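Trans-4-hydroxy-L-proline dehydratase (Clostridioides difficile 70-100-2010, PDB 6VXC) catalyses, as a glycyl radical enzyme, the dehydration of trans-4-hydroxy-L-proline to (S)-1-pyrroline-5-carboxylate in the anaerobic breakdown of hydroxyproline. Local coordinates at residues L206-D211 with N216-L221; V466-M471 with G656-D661; I523-N528 with R568-V573. All blocks are in the same frame, centred on the assembly; numbering follows the deposited sequence.

Contact 1 (L206-D211 with N216-L221); sequences LDFLND and NKKADL
This contact closes the end of a helical hairpin: L206, F208 and D211, in the loop after helix 192-205, fold back on K217, K218 and L221 in the first turns of helix 214-248. L206 points toward the helix. With CG anti to its own carbonyl carbon (chi1 -65°) and chi2 extended (-180°), the two methyls straddle neighbouring positions of the helix. CD1 lies 3.7 Å from K218 CB, and CD2 lies 4.0 Å from K217 CB. CD1 also approaches L221 CD1 at 4.3 Å. L221 and K218 touch L203 of helix 192-205 too, so the apolar packing between the two helices continues into the loop.

F208 lies nearer the surface. Its CZ comes 3.9 Å from K218 CD. The F208 and K218 side chains cross at about a right angle, and CD meets the ring obliquely. F208 also touches A214 and Y215 at the start of helix 214-248.

D211 and K217 reach toward each other from opposite directions. K217 NZ has its sounder salt bridge with D213. A second one, from D211 OD2 to K217 NZ at 3.1 Å, is less certain because the position of OD2 is doubtful, and so is any sharing of the lysine charge. The other oxygen, OD1, caps the backbone N of D213, just before the helix.

The loop itself is held by D207, which forms an Asx turn and an Asx motif. A backbone bond from D211 N to D207 O, 2.9 Å, closes the same bend. D207 OD1 accepts twice: from L209 N at 2.9 Å, 34° out of the carboxylate plane on the anti side, and from N210 N at 3.1 Å, well above that plane on the same face.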
loop_
_atom_site.group_PDB
_atom_site.type_symbol
_atom_site.label_atom_id
_atom_site.label_comp_id
_atom_site.label_asym_id
_atom_site.label_seq_id
_atom_site.Cartn_x
_atom_site.Cartn_y
_atom_site.Cartn_z
ATOM N N LEU A 206 21.887 -10.841 -28.338
ATOM C CA LEU A 206 21.012 -12.009 -28.311
ATOM C C LEU A 206 21.502 -13.073 -29.293
ATOM O O LEU A 206 21.840 -12.776 -30.442
ATOM C CB LEU A 206 19.582 -11.596 -28.661
ATOM C CG LEU A 206 18.909 -10.652 -27.663
ATOM C CD1 LEU A 206 17.503 -10.319 -28.099
ATOM C CD2 LEU A 206 18.918 -11.258 -26.262
ATOM N N ASP A 207 21.519 -14.317 -28.833
ATOM C CA ASP A 207 22.022 -15.472 -29.573
ATOM C C ASP A 207 20.838 -16.359 -29.959
ATOM O O ASP A 207 20.402 -17.221 -29.201
ATOM C CB ASP A 207 23.049 -16.221 -28.740
ATOM C CG ASP A 207 23.532 -17.502 -29.402
ATOM O OD1 ASP A 207 23.127 -17.794 -30.540
ATOM O OD2 ASP A 207 24.347 -18.211 -28.782
ATOM N N PHE A 208 20.319 -16.145 -31.152
ATOM C CA PHE A 208 19.190 -16.946 -31.598
ATOM C C PHE A 208 19.570 -18.358 -32.025
ATOM O O PHE A 208 18.679 -19.139 -32.368
ATOM C CB PHE A 208 18.475 -16.233 -32.733
ATOM C CG PHE A 208 17.559 -15.150 -32.269
ATOM C CD1 PHE A 208 18.031 -13.859 -32.076
ATOM C CD2 PHE A 208 16.235 -15.427 -32.009
ATOM C CE1 PHE A 208 17.186 -12.858 -31.642
ATOM C CE2 PHE A 208 15.376 -14.431 -31.576
ATOM C CZ PHE A 208 15.853 -13.141 -31.391
ATOM N N LEU A 209 20.850 -18.711 -32.019
ATOM C CA LEU A 209 21.247 -20.078 -32.331
ATOM C C LEU A 209 21.183 -20.972 -31.102
ATOM O O LEU A 209 20.703 -22.108 -31.179
ATOM C CB LEU A 209 22.664 -20.104 -32.898
ATOM C CG LEU A 209 22.939 -19.362 -34.199
ATOM C CD1 LEU A 209 24.397 -19.555 -34.579
ATOM C CD2 LEU A 209 22.040 -19.864 -35.305
ATOM N N ASN A 210 21.670 -20.480 -29.967
ATOM C CA ASN A 210 21.827 -21.293 -28.772
ATOM C C ASN A 210 20.952 -20.874 -27.601
ATOM O O ASN A 210 20.726 -21.690 -26.706
ATOM C CB ASN A 210 23.299 -21.285 -28.344
ATOM C CG ASN A 210 24.224 -21.771 -29.459
ATOM O OD1 ASN A 210 24.971 -20.986 -30.065
ATOM N ND2 ASN A 210 24.187 -23.074 -29.724
ATOM N N ASP A 211 20.451 -19.648 -27.575
ATOM C CA ASP A 211 19.553 -19.215 -26.510
ATOM C C ASP A 211 18.127 -19.398 -27.013
ATOM O O ASP A 211 17.609 -18.575 -27.765
ATOM C CB ASP A 211 19.847 -17.776 -26.086
ATOM C CG ASP A 211 18.856 -17.254 -25.050
ATOM O OD1 ASP A 211 18.053 -18.041 -24.517
ATOM O OD2 ASP A 211 18.912 -16.049 -24.745
ATOM N N ASN A 216 11.751 -14.275 -26.837
ATOM C CA ASN A 216 11.033 -13.622 -25.746
ATOM C C ASN A 216 11.828 -12.452 -25.193
ATOM O O ASN A 216 11.259 -11.421 -24.838
ATOM C CB ASN A 216 10.730 -14.624 -24.628
ATOM C CG ASN A 216 9.846 -15.770 -25.093
ATOM O OD1 ASN A 216 8.937 -15.594 -25.900
ATOM N ND2 ASN A 216 10.123 -16.953 -24.584
ATOM N N LYS A 217 13.147 -12.603 -25.096
ATOM C CA LYS A 217 13.977 -11.495 -24.642
ATOM C C LYS A 217 13.871 -10.309 -25.590
ATOM O O LYS A 217 13.741 -9.159 -25.148
ATOM C CB LYS A 217 15.429 -11.942 -24.519
ATOM C CG LYS A 217 15.673 -13.094 -23.545
ATOM C CD LYS A 217 17.026 -12.934 -22.903
ATOM C CE LYS A 217 17.883 -14.173 -22.936
ATOM N NZ LYS A 217 17.401 -15.344 -22.189
ATOM N N LYS A 218 13.907 -10.578 -26.902
ATOM C CA LYS A 218 13.854 -9.508 -27.894
ATOM C C LYS A 218 12.557 -8.719 -27.802
ATOM O O LYS A 218 12.572 -7.486 -27.858
ATOM C CB LYS A 218 14.021 -10.087 -29.301
ATOM C CG LYS A 218 14.159 -9.042 -30.398
ATOM C CD LYS A 218 14.102 -9.682 -31.789
ATOM C CE LYS A 218 14.219 -8.657 -32.906
ATOM N NZ LYS A 218 15.634 -8.210 -33.049
ATOM N N ALA A 219 11.423 -9.418 -27.663
ATOM C CA ALA A 219 10.130 -8.748 -27.564
ATOM C C ALA A 219 10.082 -7.826 -26.343
ATOM O O ALA A 219 9.638 -6.674 -26.440
ATOM C CB ALA A 219 9.009 -9.791 -27.515
ATOM N N ASP A 220 10.553 -8.309 -25.187
ATOM C CA ASP A 220 10.568 -7.470 -23.983
ATOM C C ASP A 220 11.549 -6.301 -24.116
ATOM O O ASP A 220 11.233 -5.183 -23.722
ATOM C CB ASP A 220 10.938 -8.302 -22.749
ATOM C CG ASP A 220 9.759 -9.092 -22.168
ATOM O OD1 ASP A 220 8.595 -8.824 -22.539
ATOM O OD2 ASP A 220 10.018 -9.982 -21.323
ATOM N N LEU A 221 12.745 -6.545 -24.660
ATOM C CA LEU A 221 13.741 -5.482 -24.805
ATOM C C LEU A 221 13.291 -4.436 -25.826
ATOM O O LEU A 221 13.474 -3.233 -25.613
ATOM C CB LEU A 221 15.087 -6.094 -25.206
ATOM C CG LEU A 221 15.774 -6.877 -24.085
ATOM C CD1 LEU A 221 16.786 -7.848 -24.627
ATOM C CD2 LEU A 221 16.451 -5.932 -23.086
#

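Contact 2 (V466-M471 with G656-D661)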
loop_
_atom_site.group_PDB
_atom_site.type_symbol
_atom_site.label_atom_id
_atom_site.label_comp_id
_atom_site.label_asym_id
_atom_site.label_seq_id
_atom_site.Cartn_x
_atom_site.Cartn_y
_atom_site.Cartn_z
ATOM N N VAL A 466 4.644 -8.763 -4.546
ATOM C CA VAL A 466 3.256 -8.537 -4.930
ATOM C C VAL A 466 2.337 -9.030 -3.812
ATOM O O VAL A 466 2.437 -10.177 -3.370
ATOM C CB VAL A 466 2.934 -9.235 -6.265
ATOM C CG1 VAL A 466 1.461 -9.067 -6.624
ATOM C CG2 VAL A 466 3.835 -8.708 -7.400
ATOM N N LEU A 467 1.441 -8.158 -3.363
ATOM C CA LEU A 467 0.364 -8.545 -2.461
ATOM C C LEU A 467 -0.785 -9.087 -3.303
ATOM O O LEU A 467 -1.139 -8.484 -4.322
ATOM C CB LEU A 467 -0.110 -7.343 -1.644
ATOM C CG LEU A 467 0.611 -7.045 -0.318
ATOM C CD1 LEU A 467 2.105 -7.001 -0.510
ATOM C CD2 LEU A 467 0.122 -5.738 0.277
ATOM N N THR A 468 -1.361 -10.229 -2.906
ATOM C CA THR A 468 -2.426 -10.823 -3.714
ATOM C C THR A 468 -3.818 -10.707 -3.097
ATOM O O THR A 468 -4.801 -10.951 -3.805
ATOM C CB THR A 468 -2.134 -12.310 -4.031
ATOM O OG1 THR A 468 -2.153 -13.089 -2.835
ATOM C CG2 THR A 468 -0.778 -12.496 -4.738
ATOM N N GLY A 469 -3.933 -10.353 -1.824
ATOM C CA GLY A 469 -5.217 -10.158 -1.182
ATOM C C GLY A 469 -5.168 -10.540 0.288
ATOM O O GLY A 469 -4.298 -11.277 0.737
ATOM N N TYR A 470 -6.153 -10.035 1.043
ATOM C CA TYR A 470 -6.296 -10.317 2.475
ATOM C C TYR A 470 -6.975 -11.673 2.694
ATOM O O TYR A 470 -7.788 -12.115 1.886
ATOM C CB TYR A 470 -7.120 -9.216 3.162
ATOM C CG TYR A 470 -6.536 -7.845 2.955
ATOM C CD1 TYR A 470 -5.479 -7.394 3.733
ATOM C CD2 TYR A 470 -7.008 -7.028 1.948
ATOM C CE1 TYR A 470 -4.917 -6.133 3.512
ATOM C CE2 TYR A 470 -6.458 -5.778 1.711
ATOM C CZ TYR A 470 -5.414 -5.329 2.498
ATOM O OH TYR A 470 -4.869 -4.088 2.262
ATOM N N MET A 471 -6.630 -12.324 3.806
ATOM C CA MET A 471 -7.166 -13.627 4.177
ATOM C C MET A 471 -7.887 -13.486 5.512
ATOM O O MET A 471 -7.287 -13.047 6.498
ATOM C CB MET A 471 -6.047 -14.669 4.275
ATOM C CG MET A 471 -6.521 -16.106 4.542
ATOM S SD MET A 471 -7.554 -16.785 3.247
ATOM C CE MET A 471 -6.499 -16.625 1.807
ATOM N N GLY A 656 9.683 -17.088 -8.009
ATOM C CA GLY A 656 9.868 -16.707 -6.632
ATOM C C GLY A 656 9.142 -17.642 -5.685
ATOM O O GLY A 656 8.886 -18.810 -5.998
ATOM N N GLU A 657 8.811 -17.125 -4.498
ATOM C CA GLU A 657 8.081 -17.914 -3.512
ATOM C C GLU A 657 7.096 -17.029 -2.757
ATOM O O GLU A 657 7.210 -15.799 -2.737
ATOM C CB GLU A 657 9.020 -18.594 -2.517
ATOM C CG GLU A 657 9.586 -17.645 -1.495
ATOM C CD GLU A 657 10.456 -18.321 -0.433
ATOM O OE1 GLU A 657 10.645 -19.560 -0.494
ATOM O OE2 GLU A 657 10.958 -17.594 0.459
ATOM N N TYR A 658 6.127 -17.685 -2.121
ATOM C CA TYR A 658 5.157 -17.010 -1.278
ATOM C C TYR A 658 5.735 -16.766 0.105
ATOM O O TYR A 658 6.550 -17.550 0.612
ATOM C CB TYR A 658 3.861 -17.824 -1.157
ATOM C CG TYR A 658 2.925 -17.505 -2.269
ATOM C CD1 TYR A 658 3.040 -18.149 -3.497
ATOM C CD2 TYR A 658 1.962 -16.520 -2.128
ATOM C CE1 TYR A 658 2.212 -17.845 -4.526
ATOM C CE2 TYR A 658 1.115 -16.200 -3.172
ATOM C CZ TYR A 658 1.253 -16.872 -4.368
ATOM O OH TYR A 658 0.432 -16.561 -5.410
ATOM N N ARG A 659 5.338 -15.643 0.690
ATOM C CA ARG A 659 5.676 -15.297 2.059
ATOM C C ARG A 659 4.462 -14.624 2.699
ATOM O O ARG A 659 3.429 -14.423 2.064
ATOM C CB ARG A 659 6.928 -14.409 2.116
ATOM C CG ARG A 659 8.180 -15.039 1.443
ATOM C CD ARG A 659 9.460 -14.239 1.702
ATOM N NE ARG A 659 9.832 -14.318 3.110
ATOM C CZ ARG A 659 10.373 -15.387 3.685
ATOM N NH1 ARG A 659 10.674 -15.364 4.982
ATOM N NH2 ARG A 659 10.638 -16.470 2.960
ATOM N N VAL A 660 4.608 -14.222 3.952
ATOM C CA VAL A 660 3.475 -13.854 4.782
ATOM C C VAL A 660 3.696 -12.447 5.329
ATOM O O VAL A 660 4.833 -12.067 5.620
ATOM C CB VAL A 660 3.339 -14.936 5.880
ATOM C CG1 VAL A 660 3.262 -14.389 7.246
ATOM C CG2 VAL A 660 2.220 -15.959 5.517
ATOM N N ASP A 661 2.619 -11.655 5.400
ATOM C CA ASP A 661 2.610 -10.386 6.129
ATOM C C ASP A 661 1.244 -10.208 6.801
ATOM O O ASP A 661 0.311 -10.982 6.565
ATOM C CB ASP A 661 2.983 -9.186 5.214
ATOM C CG ASP A 661 2.069 -9.025 4.003
ATOM O OD1 ASP A 661 0.954 -9.568 4.036
ATOM O OD2 ASP A 661 2.460 -8.331 3.010
#
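T468 OG1 is gripped by two groups while its CG2 methyl comes near Y658 OH, obliquely to the ring: OG1 is hydrogen-bonded to the backbone O of Y569 and takes a weak bond from N528 ND2. Y658 OH lies 4.3 Å from T468 CG2 and has a weak bond from N528 ND2 as well. One amide nitrogen thus serves hydroxyls from both segments.

The two strands flank strand 565-573, all three parallel. Such strands line the beta/alpha barrel that encloses the active site in glycyl radical enzymes. The backbones stay apart, 9.1 Å between L467 CA and D661 CA at the nearest, and side chains meet across the middle strand, on its two sides.

T468 and Y658 meet on the side of helix 506-538. L467 and D661 meet on the other side. There L467 CD1 lies 3.8 Å from D661 OD2. The D661 carboxylate is set between its backbone N and carbonyl carbon (chi1 58°), which turns it toward the leucine.

Within strand 657-661, R659 NH2 makes a salt bridge to E657 OE2 at 2.8 Å. The carboxylate oxygen lies close to the guanidinium plane.

The buried hydroxyls are thus satisfied, though N528 gives them only weak bonds, while L467 probably offers an apolar surface beside E456, the probable proton acceptor.

Contact 3 (I523-N528 with R568-V573)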
loop_
_atom_site.group_PDB
_atom_site.type_symbol
_atom_site.label_atom_id
_atom_site.label_comp_id
_atom_site.label_asym_id
_atom_site.label_seq_id
_atom_site.Cartn_x
_atom_site.Cartn_y
_atom_site.Cartn_z
ATOM N N ILE A 523 -7.066 -22.871 -2.269
ATOM C CA ILE A 523 -7.989 -22.208 -3.194
ATOM C C ILE A 523 -7.413 -20.878 -3.665
ATOM O O ILE A 523 -7.453 -20.551 -4.857
ATOM C CB ILE A 523 -9.364 -22.006 -2.537
ATOM C CG1 ILE A 523 -10.093 -23.330 -2.382
ATOM C CG2 ILE A 523 -10.212 -21.002 -3.335
ATOM C CD1 ILE A 523 -11.422 -23.155 -1.667
ATOM N N LYS A 524 -6.930 -20.067 -2.717
ATOM C CA LYS A 524 -6.399 -18.743 -3.040
ATOM C C LYS A 524 -5.180 -18.841 -3.951
ATOM O O LYS A 524 -5.046 -18.081 -4.910
ATOM C CB LYS A 524 -6.052 -17.997 -1.750
ATOM C CG LYS A 524 -5.347 -16.652 -1.935
ATOM C CD LYS A 524 -6.215 -15.648 -2.678
ATOM C CE LYS A 524 -5.572 -14.260 -2.668
ATOM N NZ LYS A 524 -6.190 -13.340 -3.656
ATOM N N ILE A 525 -4.267 -19.755 -3.639
ATOM C CA ILE A 525 -3.023 -19.879 -4.390
ATOM C C ILE A 525 -3.299 -20.323 -5.824
ATOM O O ILE A 525 -2.686 -19.823 -6.770
ATOM C CB ILE A 525 -2.074 -20.861 -3.672
ATOM C CG1 ILE A 525 -1.685 -20.360 -2.272
ATOM C CG2 ILE A 525 -0.832 -21.117 -4.506
ATOM C CD1 ILE A 525 -0.537 -19.405 -2.242
ATOM N N GLU A 526 -4.230 -21.258 -6.011
ATOM C CA GLU A 526 -4.565 -21.696 -7.366
ATOM C C GLU A 526 -5.090 -20.541 -8.210
ATOM O O GLU A 526 -4.662 -20.354 -9.349
ATOM C CB GLU A 526 -5.576 -22.844 -7.324
ATOM C CG GLU A 526 -6.137 -23.179 -8.693
ATOM C CD GLU A 526 -6.949 -24.479 -8.720
ATOM O OE1 GLU A 526 -7.325 -24.985 -7.643
ATOM O OE2 GLU A 526 -7.240 -24.961 -9.835
ATOM N N GLY A 527 -6.005 -19.747 -7.657
ATOM C CA GLY A 527 -6.429 -18.542 -8.349
ATOM C C GLY A 527 -5.283 -17.568 -8.573
ATOM O O GLY A 527 -5.137 -17.009 -9.659
ATOM N N ASN A 528 -4.445 -17.367 -7.553
ATOM C CA ASN A 528 -3.279 -16.493 -7.704
ATOM C C ASN A 528 -2.410 -16.911 -8.887
ATOM O O ASN A 528 -1.915 -16.059 -9.630
ATOM C CB ASN A 528 -2.429 -16.522 -6.436
ATOM C CG ASN A 528 -2.989 -15.668 -5.315
ATOM O OD1 ASN A 528 -4.022 -15.010 -5.458
ATOM N ND2 ASN A 528 -2.324 -15.724 -4.159
ATOM N N ARG A 568 5.672 -13.107 -3.410
ATOM C CA ARG A 568 4.241 -12.848 -3.395
ATOM C C ARG A 568 3.733 -13.063 -1.978
ATOM O O ARG A 568 4.223 -13.941 -1.261
ATOM C CB ARG A 568 3.478 -13.778 -4.360
ATOM C CG ARG A 568 3.184 -13.147 -5.717
ATOM C CD ARG A 568 2.593 -14.115 -6.737
ATOM N NE ARG A 568 1.549 -13.465 -7.521
ATOM C CZ ARG A 568 1.778 -12.503 -8.411
ATOM N NH1 ARG A 568 3.012 -12.069 -8.620
ATOM N NH2 ARG A 568 0.775 -11.976 -9.089
ATOM N N TYR A 569 2.729 -12.277 -1.590
ATOM C CA TYR A 569 2.224 -12.269 -0.230
ATOM C C TYR A 569 0.717 -12.506 -0.209
ATOM O O TYR A 569 -0.012 -12.104 -1.117
ATOM C CB TYR A 569 2.554 -10.925 0.474
ATOM C CG TYR A 569 4.027 -10.749 0.778
ATOM C CD1 TYR A 569 4.918 -10.260 -0.179
ATOM C CD2 TYR A 569 4.544 -11.127 2.011
ATOM C CE1 TYR A 569 6.277 -10.116 0.109
ATOM C CE2 TYR A 569 5.879 -10.988 2.296
ATOM C CZ TYR A 569 6.739 -10.489 1.349
ATOM O OH TYR A 569 8.070 -10.366 1.655
ATOM N N ILE A 570 0.264 -13.163 0.850
ATOM C CA ILE A 570 -1.136 -13.161 1.266
ATOM C C ILE A 570 -1.190 -12.492 2.636
ATOM O O ILE A 570 -0.413 -12.841 3.525
ATOM C CB ILE A 570 -1.730 -14.583 1.300
ATOM C CG1 ILE A 570 -1.649 -15.245 -0.086
ATOM C CG2 ILE A 570 -3.178 -14.557 1.804
ATOM C CD1 ILE A 570 -2.067 -16.681 -0.078
ATOM N N GLN A 571 -2.049 -11.489 2.777
ATOM C CA GLN A 571 -2.066 -10.641 3.963
ATOM C C GLN A 571 -3.003 -11.202 5.036
ATOM O O GLN A 571 -4.219 -11.243 4.849
ATOM C CB GLN A 571 -2.462 -9.217 3.576
ATOM C CG GLN A 571 -1.668 -8.567 2.403
ATOM C CD GLN A 571 -2.308 -8.673 1.025
ATOM O OE1 GLN A 571 -1.916 -9.508 0.212
ATOM N NE2 GLN A 571 -3.311 -7.853 0.770
ATOM N N GLY A 572 -2.440 -11.581 6.182
ATOM C CA GLY A 572 -3.251 -12.167 7.248
ATOM C C GLY A 572 -3.976 -11.094 8.048
ATOM O O GLY A 572 -3.362 -10.139 8.525
ATOM N N VAL A 573 -5.292 -11.248 8.195
ATOM C CA VAL A 573 -6.104 -10.282 8.918
ATOM C C VAL A 573 -6.736 -10.967 10.121
ATOM O O VAL A 573 -7.254 -12.086 10.015
ATOM C CB VAL A 573 -7.198 -9.651 8.030
ATOM C CG1 VAL A 573 -8.051 -8.678 8.846
ATOM C CG2 VAL A 573 -6.585 -8.935 6.858
HETATM O O HOH W 1 -1.356 -13.521 -8.217
#
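The R568 guanidinium has a water at its edge, in its plane, and through it reaches the helix at N528. R568 NH2 donates to this water at 2.8 Å, and the water donates to the backbone O of N528 at 3.0 Å. The other flat group is the N528 side-chain amide. The N528 and I570 side chains cross at a slant, with N528 ND2 4.2 Å from I570 CG1.

I570 is the apolar centre of the contact. With CG1 anti to the carbonyl carbon (chi1 -59°), its chain extends toward helix 506-538. CD1 then lies 3.8 Å from K524 CG and 3.8 Å from I525 CD1. The axes of segments 523-528 and 568-573 approach to 10.9 Å at 143°, so the helix runs roughly antiparallel across the sheet, as packing helices do in beta/alpha barrels.

Past I570, the K524 chain, bent at chi2, carries its ammonium to T170 O, T468 O and the carboxylate of E171. It also makes a weak bond to N528 OD1, 3.3 Å from NZ. The buried lysine charge is therefore well met by oxygens and probably stays protonated, while its CG methylene packs on I570 CD1.

Contacts 2 and 3 form one unit, with centres 6 Å apart. Strand 565-573 of contact 3 is the middle strand between the two strands of contact 2, and V466 O lies 2.8 Å from Y569 N in a probable backbone hydrogen bond. Along the chain, contact 3 is nested within the loop closed by contact 2. The L467 side chain is about 4 Å from that of E456, about 7 Å from that of C454, the probable radical cysteine, and about 4 Å from a glycerol, probably from the crystallisation liquor. I570 is about 11 Å from E456, side chain to side chain. Contact 1 is remote, its centre 31 Å from contact 2 and 33 Å from contact 3.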